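Long-range contact in endonuclease V isoform X2 (Ciona intestinalis, PDB 6OZI), which is a metal-dependent endonuclease that recognises inosine in nucleic acids and probably cuts the strand nearby, as an RNase in its eukaryotic form: residues S84-F94 and F113-R124. The protein carries 1 engineered substitution. Sequence-based numbering, arbitrary orientation.
Sequences SYLAFREIEPF and FLLDGNGFFHIR. With nucleotides of chain C.
Phe94 turns the edge of its ring onto the face of Phe113, a T-shaped pair with planes at 77° and centroids 5.6 Å apart. With CG anti to the backbone N (chi1 177°), its CE1 also reaches Leu115 CD2 at 4.1 Å; a broad, flat aromatic can serve both strand residues. At the other end the two segments enclose the inosine base of DI5 of chain C. Ser84 N gives a nearly straight hydrogen bond to N7 of the base, 2.8 Å, and Leu86 N another to O6, while Gly117 CA lies 3.5 Å from N3. A side chain on Gly117 would strike the base, and its backbone angles would jam one against the carbonyl O of Asp116. Leu86 packs CB on the base and CD2 on O4' of A6 of chain C. Histidine suits position 122 as a flat ring that can donate in its plane: His122 NE2 bonds Ser84 O at 3.0 Å, and CD2 lies 3.7 Å from the inosine O6. With an alanine here, Ser84 O would probably keep Gln16 but lose its imidazole donor, and a gap would be likely beside O6. Water 1 links Ser84 OG to Ile123 N. The Arg124 chain, bent at chi3, sets its guanidinium obliquely to the Tyr85 ring, planes 24° apart, NH2 3.2 Å from Tyr85 OH, which Asn13 hydrogen-bonds; arginine's several N-H groups also serve Gln16 and water 2. The contact joins the first half of helix 86-104 and the turn before it to central strand 112-116 and the loop that follows in this RNase H-like fold, with helix 6-19 beside Tyr85 and Arg124 and helix 128-136 against Phe94.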
ATOM      1  N   SER A  84       8.741 -24.188   1.914  1.00 24.49           N
ATOM      2  CA  SER A  84       9.263 -25.284   2.729  1.00 25.75           C
ATOM      3  C   SER A  84      10.717 -25.053   3.140  1.00 27.29           C
ATOM      4  O   SER A  84      11.249 -25.869   3.911  1.00 28.53           O
ATOM      5  CB  SER A  84       9.154 -26.659   2.047  1.00 25.80           C
ATOM      6  OG  SER A  84       7.799 -27.019   1.861  1.00 25.65           O
ATOM      7  N   TYR A  85      11.361 -23.955   2.714  1.00 26.20           N
ATOM      8  CA  TYR A  85      12.766 -23.695   3.023  1.00 26.30           C
ATOM      9  C   TYR A  85      13.001 -22.258   3.491  1.00 27.59           C
ATOM     10  O   TYR A  85      14.113 -21.736   3.361  1.00 29.27           O
ATOM     11  CB  TYR A  85      13.648 -24.013   1.814  1.00 26.23           C
ATOM     12  CG  TYR A  85      13.458 -25.428   1.326  1.00 27.02           C
ATOM     13  CD1 TYR A  85      14.116 -26.484   1.935  1.00 27.88           C
ATOM     14  CD2 TYR A  85      12.597 -25.711   0.268  1.00 26.55           C
ATOM     15  CE1 TYR A  85      13.929 -27.787   1.500  1.00 28.70           C
ATOM     16  CE2 TYR A  85      12.403 -27.014  -0.175  1.00 25.86           C
ATOM     17  CZ  TYR A  85      13.065 -28.043   0.446  1.00 27.11           C
ATOM     18  OH  TYR A  85      12.885 -29.335   0.016  1.00 27.82           O
ATOM     19  N   LEU A  86      11.971 -21.620   4.056  1.00 26.11           N
ATOM     20  CA  LEU A  86      12.084 -20.242   4.530  1.00 26.84           C
ATOM     21  C   LEU A  86      13.155 -20.106   5.610  1.00 27.78           C
ATOM     22  O   LEU A  86      13.829 -19.059   5.714  1.00 26.57           O
ATOM     23  CB  LEU A  86      10.718 -19.782   5.058  1.00 25.22           C
ATOM     24  CG  LEU A  86      10.573 -18.403   5.698  1.00 25.31           C
ATOM     25  CD1 LEU A  86      10.942 -17.309   4.695  1.00 26.69           C
ATOM     26  CD2 LEU A  86       9.158 -18.196   6.228  1.00 22.12           C
ATOM     27  N   ALA A  87      13.319 -21.160   6.418  1.00 26.80           N
ATOM     28  CA  ALA A  87      14.229 -21.112   7.553  1.00 25.25           C
ATOM     29  C   ALA A  87      15.645 -20.798   7.105  1.00 26.87           C
ATOM     30  O   ALA A  87      16.329 -19.973   7.714  1.00 30.54           O
ATOM     31  CB  ALA A  87      14.187 -22.437   8.311  1.00 24.85           C
ATOM     32  N   PHE A  88      16.113 -21.457   6.047  1.00 26.94           N
ATOM     33  CA  PHE A  88      17.483 -21.227   5.609  1.00 28.36           C
ATOM     34  C   PHE A  88      17.667 -19.820   5.069  1.00 29.04           C
ATOM     35  O   PHE A  88      18.794 -19.316   5.046  1.00 29.49           O
ATOM     36  CB  PHE A  88      17.868 -22.295   4.584  1.00 29.32           C
ATOM     37  CG  PHE A  88      17.687 -23.699   5.102  1.00 30.40           C
ATOM     38  CD1 PHE A  88      18.650 -24.276   5.917  1.00 31.60           C
ATOM     39  CD2 PHE A  88      16.543 -24.425   4.813  1.00 29.30           C
ATOM     40  CE1 PHE A  88      18.488 -25.555   6.414  1.00 31.09           C
ATOM     41  CE2 PHE A  88      16.372 -25.708   5.313  1.00 29.25           C
ATOM     42  CZ  PHE A  88      17.347 -26.270   6.110  1.00 30.27           C
ATOM     43  N   ARG A  89      16.566 -19.155   4.716  1.00 29.61           N
ATOM     44  CA  ARG A  89      16.588 -17.767   4.281  1.00 29.25           C
ATOM     45  C   ARG A  89      16.669 -16.792   5.450  1.00 28.10           C
ATOM     46  O   ARG A  89      17.215 -15.694   5.292  1.00 28.86           O
ATOM     47  CB  ARG A  89      15.342 -17.470   3.444  1.00 30.20           C
ATOM     48  CG  ARG A  89      15.187 -16.037   2.980  1.00 31.05           C
ATOM     49  CD  ARG A  89      14.242 -15.992   1.802  1.00 31.33           C
ATOM     50  NE  ARG A  89      13.736 -14.659   1.509  1.00 30.47           N
ATOM     51  CZ  ARG A  89      14.282 -13.834   0.627  1.00 32.79           C
ATOM     52  NH1 ARG A  89      15.377 -14.198  -0.033  1.00 32.10           N
ATOM     53  NH2 ARG A  89      13.739 -12.638   0.413  1.00 33.59           N
ATOM     54  N   GLU A  90      16.115 -17.124   6.614  1.00 24.46           N
ATOM     55  CA  GLU A  90      16.109 -16.112   7.669  1.00 26.29           C
ATOM     56  C   GLU A  90      16.754 -16.541   8.993  1.00 25.91           C
ATOM     57  O   GLU A  90      16.689 -15.778   9.966  1.00 25.38           O
ATOM     58  CB  GLU A  90      14.674 -15.612   7.901  1.00 27.61           C
ATOM     59  CG  GLU A  90      13.661 -16.686   8.171  1.00 28.76           C
ATOM     60  CD  GLU A  90      12.225 -16.155   8.234  1.00 29.62           C
ATOM     61  OE1 GLU A  90      11.908 -15.118   7.600  1.00 28.12           O
ATOM     62  OE2 GLU A  90      11.407 -16.795   8.927  1.00 30.07           O
ATOM     63  N   ILE A  91      17.430 -17.694   9.051  1.00 25.49           N
ATOM     64  CA  ILE A  91      18.001 -18.148  10.321  1.00 26.35           C
ATOM     65  C   ILE A  91      19.116 -17.209  10.780  1.00 27.00           C
ATOM     66  O   ILE A  91      19.165 -16.808  11.948  1.00 25.30           O
ATOM     67  CB  ILE A  91      18.487 -19.608  10.217  1.00 29.57           C
ATOM     68  CG1 ILE A  91      19.150 -20.054  11.526  1.00 30.24           C
ATOM     69  CG2 ILE A  91      19.487 -19.792   9.080  1.00 31.37           C
ATOM     70  CD1 ILE A  91      18.218 -20.113  12.709  1.00 28.51           C
ATOM     71  N   GLU A  92      20.024 -16.833   9.870  1.00 27.80           N
ATOM     72  CA  GLU A  92      21.141 -15.976  10.272  1.00 30.42           C
ATOM     73  C   GLU A  92      20.689 -14.573  10.669  1.00 28.76           C
ATOM     74  O   GLU A  92      21.107 -14.093  11.743  1.00 28.81           O
ATOM     75  CB  GLU A  92      22.198 -15.940   9.165  1.00 34.35           C
ATOM     76  CG  GLU A  92      23.368 -15.001   9.454  1.00 39.64           C
ATOM     77  CD  GLU A  92      24.282 -15.490  10.578  1.00 44.68           C
ATOM     78  OE1 GLU A  92      24.083 -16.625  11.074  1.00 47.65           O
ATOM     79  OE2 GLU A  92      25.207 -14.734  10.963  1.00 46.14           O
ATOM     80  N   PRO A  93      19.854 -13.868   9.890  1.00 27.59           N
ATOM     81  CA  PRO A  93      19.375 -12.557  10.356  1.00 26.52           C
ATOM     82  C   PRO A  93      18.678 -12.633  11.704  1.00 25.14           C
ATOM     83  O   PRO A  93      18.820 -11.717  12.525  1.00 25.82           O
ATOM     84  CB  PRO A  93      18.406 -12.119   9.249  1.00 27.55           C
ATOM     85  CG  PRO A  93      18.777 -12.917   8.065  1.00 27.77           C
ATOM     86  CD  PRO A  93      19.292 -14.216   8.570  1.00 26.52           C
ATOM     87  N   PHE A  94      17.876 -13.679  11.923  1.00 24.86           N
ATOM     88  CA  PHE A  94      17.202 -13.859  13.206  1.00 24.68           C
ATOM     89  C   PHE A  94      18.202 -14.001  14.347  1.00 26.26           C
ATOM     90  O   PHE A  94      18.089 -13.319  15.370  1.00 26.24           O
ATOM     91  CB  PHE A  94      16.292 -15.079  13.163  1.00 23.50           C
ATOM     92  CG  PHE A  94      15.632 -15.372  14.473  1.00 23.94           C
ATOM     93  CD1 PHE A  94      14.502 -14.666  14.857  1.00 23.10           C
ATOM     94  CD2 PHE A  94      16.127 -16.349  15.321  1.00 24.14           C
ATOM     95  CE1 PHE A  94      13.889 -14.922  16.066  1.00 23.10           C
ATOM     96  CE2 PHE A  94      15.509 -16.611  16.529  1.00 22.80           C
ATOM     97  CZ  PHE A  94      14.391 -15.895  16.904  1.00 21.52           C
ATOM     98  N   PHE A 113       8.367 -15.530  20.681  1.00 22.47           N
ATOM     99  CA  PHE A 113       8.353 -14.795  19.423  1.00 21.31           C
ATOM    100  C   PHE A 113       7.225 -15.271  18.512  1.00 21.18           C
ATOM    101  O   PHE A 113       6.990 -16.476  18.369  1.00 21.56           O
ATOM    102  CB  PHE A 113       9.677 -14.960  18.675  1.00 21.87           C
ATOM    103  CG  PHE A 113      10.788 -14.111  19.203  1.00 24.26           C
ATOM    104  CD1 PHE A 113      11.569 -14.550  20.253  1.00 24.60           C
ATOM    105  CD2 PHE A 113      11.076 -12.884  18.626  1.00 25.75           C
ATOM    106  CE1 PHE A 113      12.612 -13.781  20.736  1.00 26.47           C
ATOM    107  CE2 PHE A 113      12.124 -12.101  19.108  1.00 26.26           C
ATOM    108  CZ  PHE A 113      12.891 -12.554  20.167  1.00 26.08           C
ATOM    109  N   LEU A 114       6.561 -14.324  17.859  1.00 20.66           N
ATOM    110  CA  LEU A 114       5.713 -14.627  16.712  1.00 20.67           C
ATOM    111  C   LEU A 114       6.543 -14.492  15.442  1.00 22.05           C
ATOM    112  O   LEU A 114       7.184 -13.461  15.219  1.00 23.66           O
ATOM    113  CB  LEU A 114       4.504 -13.690  16.632  1.00 19.88           C
ATOM    114  CG  LEU A 114       3.641 -13.557  17.888  1.00 20.40           C
ATOM    115  CD1 LEU A 114       2.421 -12.682  17.608  1.00 21.45           C
ATOM    116  CD2 LEU A 114       3.221 -14.926  18.412  1.00 19.90           C
ATOM    117  N   LEU A 115       6.554 -15.542  14.630  1.00 21.75           N
ATOM    118  CA  LEU A 115       7.318 -15.569  13.394  1.00 23.28           C
ATOM    119  C   LEU A 115       6.377 -15.780  12.214  1.00 24.54           C
ATOM    120  O   LEU A 115       5.401 -16.533  12.313  1.00 24.05           O
ATOM    121  CB  LEU A 115       8.381 -16.671  13.443  1.00 23.36           C
ATOM    122  CG  LEU A 115       9.449 -16.454  14.519  1.00 22.41           C
ATOM    123  CD1 LEU A 115      10.398 -17.637  14.594  1.00 21.66           C
ATOM    124  CD2 LEU A 115      10.213 -15.153  14.255  1.00 21.54           C
ATOM    125  N   ASP A 116       6.673 -15.108  11.102  1.00 23.29           N
ATOM    126  CA  ASP A 116       5.839 -15.209   9.912  1.00 24.77           C
ATOM    127  C   ASP A 116       5.978 -16.586   9.282  1.00 23.95           C
ATOM    128  O   ASP A 116       7.090 -17.063   9.047  1.00 24.83           O
ATOM    129  CB  ASP A 116       6.219 -14.144   8.883  1.00 26.71           C
ATOM    130  CG  ASP A 116       5.995 -12.738   9.386  1.00 28.62           C
ATOM    131  OD1 ASP A 116       4.829 -12.290   9.351  1.00 28.98           O
ATOM    132  OD2 ASP A 116       6.974 -12.079   9.799  1.00 30.16           O
ATOM    133  N   GLY A 117       4.855 -17.229   9.017  1.00 23.69           N
ATOM    134  CA  GLY A 117       4.876 -18.540   8.424  1.00 21.57           C
ATOM    135  C   GLY A 117       4.521 -19.615   9.427  1.00 21.93           C
ATOM    136  O   GLY A 117       3.963 -19.358  10.498  1.00 21.94           O
ATOM    137  N   ASN A 118       4.884 -20.839   9.079  1.00 21.76           N
ATOM    138  CA  ASN A 118       4.451 -22.019   9.806  1.00 22.83           C
ATOM    139  C   ASN A 118       5.529 -22.530  10.751  1.00 23.83           C
ATOM    140  O   ASN A 118       6.722 -22.261  10.585  1.00 24.50           O
ATOM    141  CB  ASN A 118       4.069 -23.120   8.819  1.00 21.49           C
ATOM    142  CG  ASN A 118       3.056 -22.648   7.811  1.00 21.29           C
ATOM    143  OD1 ASN A 118       2.067 -22.017   8.178  1.00 19.76           O
ATOM    144  ND2 ASN A 118       3.304 -22.925   6.532  1.00 21.39           N
ATOM    145  N   GLY A 119       5.083 -23.288  11.748  1.00 23.35           N
ATOM    146  CA  GLY A 119       5.984 -24.045  12.590  1.00 22.29           C
ATOM    147  C   GLY A 119       5.860 -25.526  12.298  1.00 23.14           C
ATOM    148  O   GLY A 119       6.445 -26.023  11.331  1.00 24.00           O
ATOM    149  N   PHE A 120       5.079 -26.238  13.115  1.00 24.44           N
ATOM    150  CA  PHE A 120       4.840 -27.664  12.888  1.00 25.03           C
ATOM    151  C   PHE A 120       4.133 -27.909  11.556  1.00 24.89           C
ATOM    152  O   PHE A 120       4.293 -28.977  10.953  1.00 25.49           O
ATOM    153  CB  PHE A 120       4.019 -28.214  14.059  1.00 24.27           C
ATOM    154  CG  PHE A 120       3.788 -29.709  14.032  1.00 24.63           C
ATOM    155  CD1 PHE A 120       4.840 -30.606  14.169  1.00 26.34           C
ATOM    156  CD2 PHE A 120       2.501 -30.213  13.940  1.00 23.24           C
ATOM    157  CE1 PHE A 120       4.611 -31.981  14.174  1.00 25.75           C
ATOM    158  CE2 PHE A 120       2.265 -31.584  13.945  1.00 24.30           C
ATOM    159  CZ  PHE A 120       3.323 -32.467  14.055  1.00 25.09           C
ATOM    160  N   PHE A 121       3.374 -26.923  11.074  1.00 23.47           N
ATOM    161  CA  PHE A 121       2.553 -27.037   9.865  1.00 22.25           C
ATOM    162  C   PHE A 121       3.444 -27.000   8.626  1.00 22.88           C
ATOM    163  O   PHE A 121       3.526 -26.003   7.903  1.00 23.35           O
ATOM    164  CB  PHE A 121       1.520 -25.913   9.863  1.00 20.12           C
ATOM    165  CG  PHE A 121       0.530 -25.979   8.744  1.00 17.87           C
ATOM    166  CD1 PHE A 121       0.409 -27.110   7.958  1.00 19.15           C
ATOM    167  CD2 PHE A 121      -0.298 -24.901   8.492  1.00 17.68           C
ATOM    168  CE1 PHE A 121      -0.522 -27.159   6.928  1.00 21.77           C
ATOM    169  CE2 PHE A 121      -1.233 -24.938   7.469  1.00 18.96           C
ATOM    170  CZ  PHE A 121      -1.347 -26.068   6.686  1.00 20.91           C
ATOM    171  N   HIS A 122       4.062 -28.145   8.333  1.00 22.63           N
ATOM    172  CA  HIS A 122       5.144 -28.195   7.360  1.00 21.87           C
ATOM    173  C   HIS A 122       5.296 -29.628   6.875  1.00 23.65           C
ATOM    174  O   HIS A 122       5.030 -30.573   7.623  1.00 26.59           O
ATOM    175  CB  HIS A 122       6.435 -27.682   7.999  1.00 22.52           C
ATOM    176  CG  HIS A 122       7.614 -27.644   7.080  1.00 24.91           C
ATOM    177  ND1 HIS A 122       8.484 -28.705   6.941  1.00 26.55           N
ATOM    178  CD2 HIS A 122       8.110 -26.649   6.308  1.00 24.96           C
ATOM    179  CE1 HIS A 122       9.442 -28.378   6.093  1.00 27.03           C
ATOM    180  NE2 HIS A 122       9.241 -27.135   5.696  1.00 26.63           N
ATOM    181  N   ILE A 123       5.727 -29.782   5.617  1.00 23.21           N
ATOM    182  CA  ILE A 123       5.804 -31.109   5.002  1.00 25.10           C
ATOM    183  C   ILE A 123       6.669 -32.058   5.830  1.00 26.52           C
ATOM    184  O   ILE A 123       6.345 -33.244   5.980  1.00 28.88           O
ATOM    185  CB  ILE A 123       6.305 -31.010   3.550  1.00 27.19           C
ATOM    186  CG1 ILE A 123       6.420 -32.418   2.955  1.00 28.43           C
ATOM    187  CG2 ILE A 123       7.622 -30.232   3.475  1.00 27.45           C
ATOM    188  CD1 ILE A 123       6.702 -32.444   1.471  1.00 30.39           C
ATOM    189  N   ARG A 124       7.785 -31.565   6.367  1.00 26.32           N
ATOM    190  CA  ARG A 124       8.631 -32.371   7.235  1.00 27.33           C
ATOM    191  C   ARG A 124       8.546 -31.917   8.692  1.00 27.59           C
ATOM    192  O   ARG A 124       9.458 -32.186   9.478  1.00 28.11           O
ATOM    193  CB  ARG A 124      10.076 -32.362   6.734  1.00 27.24           C
ATOM    194  CG  ARG A 124      10.321 -33.244   5.494  1.00 27.98           C
ATOM    195  CD  ARG A 124      11.664 -32.937   4.812  1.00 28.21           C
ATOM    196  NE  ARG A 124      11.741 -31.560   4.323  1.00 27.79           N
ATOM    197  CZ  ARG A 124      11.319 -31.150   3.127  1.00 25.76           C
ATOM    198  NH1 ARG A 124      10.774 -32.006   2.268  1.00 25.24           N
ATOM    199  NH2 ARG A 124      11.438 -29.872   2.791  1.00 24.45           N
TER
ATOM    200  P    DI C   5       3.302 -20.419  -0.186  1.00 26.98           P
ATOM    201  OP1  DI C   5       2.072 -19.750  -0.736  1.00 28.32           O
ATOM    202  OP2  DI C   5       4.562 -19.919  -0.848  1.00 27.07           O
ATOM    203  O5'  DI C   5       3.360 -20.278   1.456  1.00 27.31           O
ATOM    204  C5'  DI C   5       2.175 -20.182   2.204  1.00 25.36           C
ATOM    205  C4'  DI C   5       2.497 -19.692   3.606  1.00 23.48           C
ATOM    206  O4'  DI C   5       3.435 -20.806   4.315  1.00 23.70           O
ATOM    207  C3'  DI C   5       3.166 -18.554   3.596  1.00 23.66           C
ATOM    208  O3'  DI C   5       2.743 -17.656   4.719  1.00 24.02           O
ATOM    209  C2'  DI C   5       4.654 -18.924   3.811  1.00 22.14           C
ATOM    210  C1'  DI C   5       4.585 -20.242   4.609  1.00 22.73           C
ATOM    211  N9   DI C   5       5.714 -21.092   4.200  1.00 24.08           N
ATOM    212  C8   DI C   5       6.200 -21.614   3.063  1.00 25.24           C
ATOM    213  N7   DI C   5       7.312 -22.305   3.393  1.00 24.03           N
ATOM    214  C5   DI C   5       7.499 -22.203   4.699  1.00 23.97           C
ATOM    215  C6   DI C   5       8.575 -22.765   5.627  1.00 26.24           C
ATOM    216  O6   DI C   5       9.461 -23.425   5.205  1.00 28.07           O
ATOM    217  N1   DI C   5       8.519 -22.479   7.017  1.00 25.73           N
ATOM    218  C2   DI C   5       7.461 -21.668   7.546  1.00 24.41           C
ATOM    219  N3   DI C   5       6.445 -21.132   6.658  1.00 22.21           N
ATOM    220  C4   DI C   5       6.503 -21.436   5.207  1.00 22.76           C
ATOM    221  P     A C   6       2.772 -16.059   4.541  1.00 25.22           P
ATOM    222  OP1   A C   6       2.318 -15.446   5.814  1.00 24.49           O
ATOM    223  OP2   A C   6       2.081 -15.731   3.266  1.00 25.80           O
ATOM    224  O5'   A C   6       4.316 -15.705   4.389  1.00 26.22           O
ATOM    225  C5'   A C   6       5.198 -15.792   5.500  1.00 25.64           C
ATOM    226  C4'   A C   6       6.569 -15.297   5.128  1.00 25.85           C
ATOM    227  O4'   A C   6       7.095 -16.123   4.062  1.00 25.68           O
ATOM    228  C3'   A C   6       6.606 -13.889   4.567  1.00 26.48           C
ATOM    229  O3'   A C   6       6.671 -12.911   5.585  1.00 26.38           O
ATOM    230  C2'   A C   6       7.826 -13.904   3.656  1.00 29.12           C
ATOM    231  O2'   A C   6       9.019 -13.737   4.407  1.00 31.44           O
ATOM    232  C1'   A C   6       7.798 -15.331   3.133  1.00 27.33           C
ATOM    233  N9    A C   6       7.152 -15.485   1.817  1.00 27.52           N
ATOM    234  C8    A C   6       5.997 -16.181   1.540  1.00 25.78           C
ATOM    235  N7    A C   6       5.683 -16.201   0.269  1.00 26.69           N
ATOM    236  C5    A C   6       6.709 -15.487  -0.334  1.00 27.56           C
ATOM    237  C6    A C   6       6.971 -15.153  -1.677  1.00 29.25           C
ATOM    238  N6    A C   6       6.185 -15.507  -2.701  1.00 29.07           N
ATOM    239  N1    A C   6       8.088 -14.435  -1.937  1.00 29.81           N
ATOM    240  C2    A C   6       8.878 -14.076  -0.918  1.00 29.46           C
ATOM    241  N3    A C   6       8.739 -14.333   0.381  1.00 29.25           N
ATOM    242  C4    A C   6       7.626 -15.051   0.606  1.00 27.96           C
ATOM    243  P    DT C   7       5.998 -11.480   5.350  1.00 27.78           P
ATOM    244  OP1  DT C   7       6.231 -10.675   6.563  1.00 28.95           O
ATOM    245  OP2  DT C   7       4.609 -11.702   4.890  1.00 28.71           O
ATOM    246  O5'  DT C   7       6.826 -10.871   4.124  1.00 29.13           O
ATOM    247  C5'  DT C   7       8.187 -10.479   4.278  1.00 27.34           C
ATOM    248  C4'  DT C   7       8.725  -9.952   2.962  1.00 26.35           C
ATOM    249  O4'  DT C   7       8.387 -10.896   1.903  1.00 25.67           O
ATOM    250  C3'  DT C   7       8.138  -8.600   2.533  1.00 28.23           C
ATOM    251  O3'  DT C   7       9.113  -7.826   1.880  1.00 29.94           O
ATOM    252  C2'  DT C   7       7.031  -9.005   1.575  1.00 28.69           C
ATOM    253  C1'  DT C   7       7.642 -10.231   0.905  1.00 28.85           C
ATOM    254  N1   DT C   7       6.607 -11.140   0.346  1.00 30.26           N
ATOM    255  C2   DT C   7       6.561 -11.330  -1.016  1.00 30.05           C
ATOM    256  O2   DT C   7       7.363 -10.833  -1.783  1.00 29.54           O
ATOM    257  N3   DT C   7       5.553 -12.151  -1.447  1.00 30.35           N
ATOM    258  C4   DT C   7       4.586 -12.770  -0.671  1.00 31.01           C
ATOM    259  O4   DT C   7       3.713 -13.484  -1.155  1.00 30.71           O
ATOM    260  C5   DT C   7       4.677 -12.515   0.751  1.00 30.40           C
ATOM    261  C7   DT C   7       3.683 -13.138   1.692  1.00 26.04           C
ATOM    262  C6   DT C   7       5.667 -11.711   1.187  1.00 30.51           C
TER
HETATM  263  O   HOH W   1       5.704 -27.471   3.872  1.00 25.31           O
HETATM  264  O   HOH W   2       9.617 -30.488  -0.054  1.00 31.99           O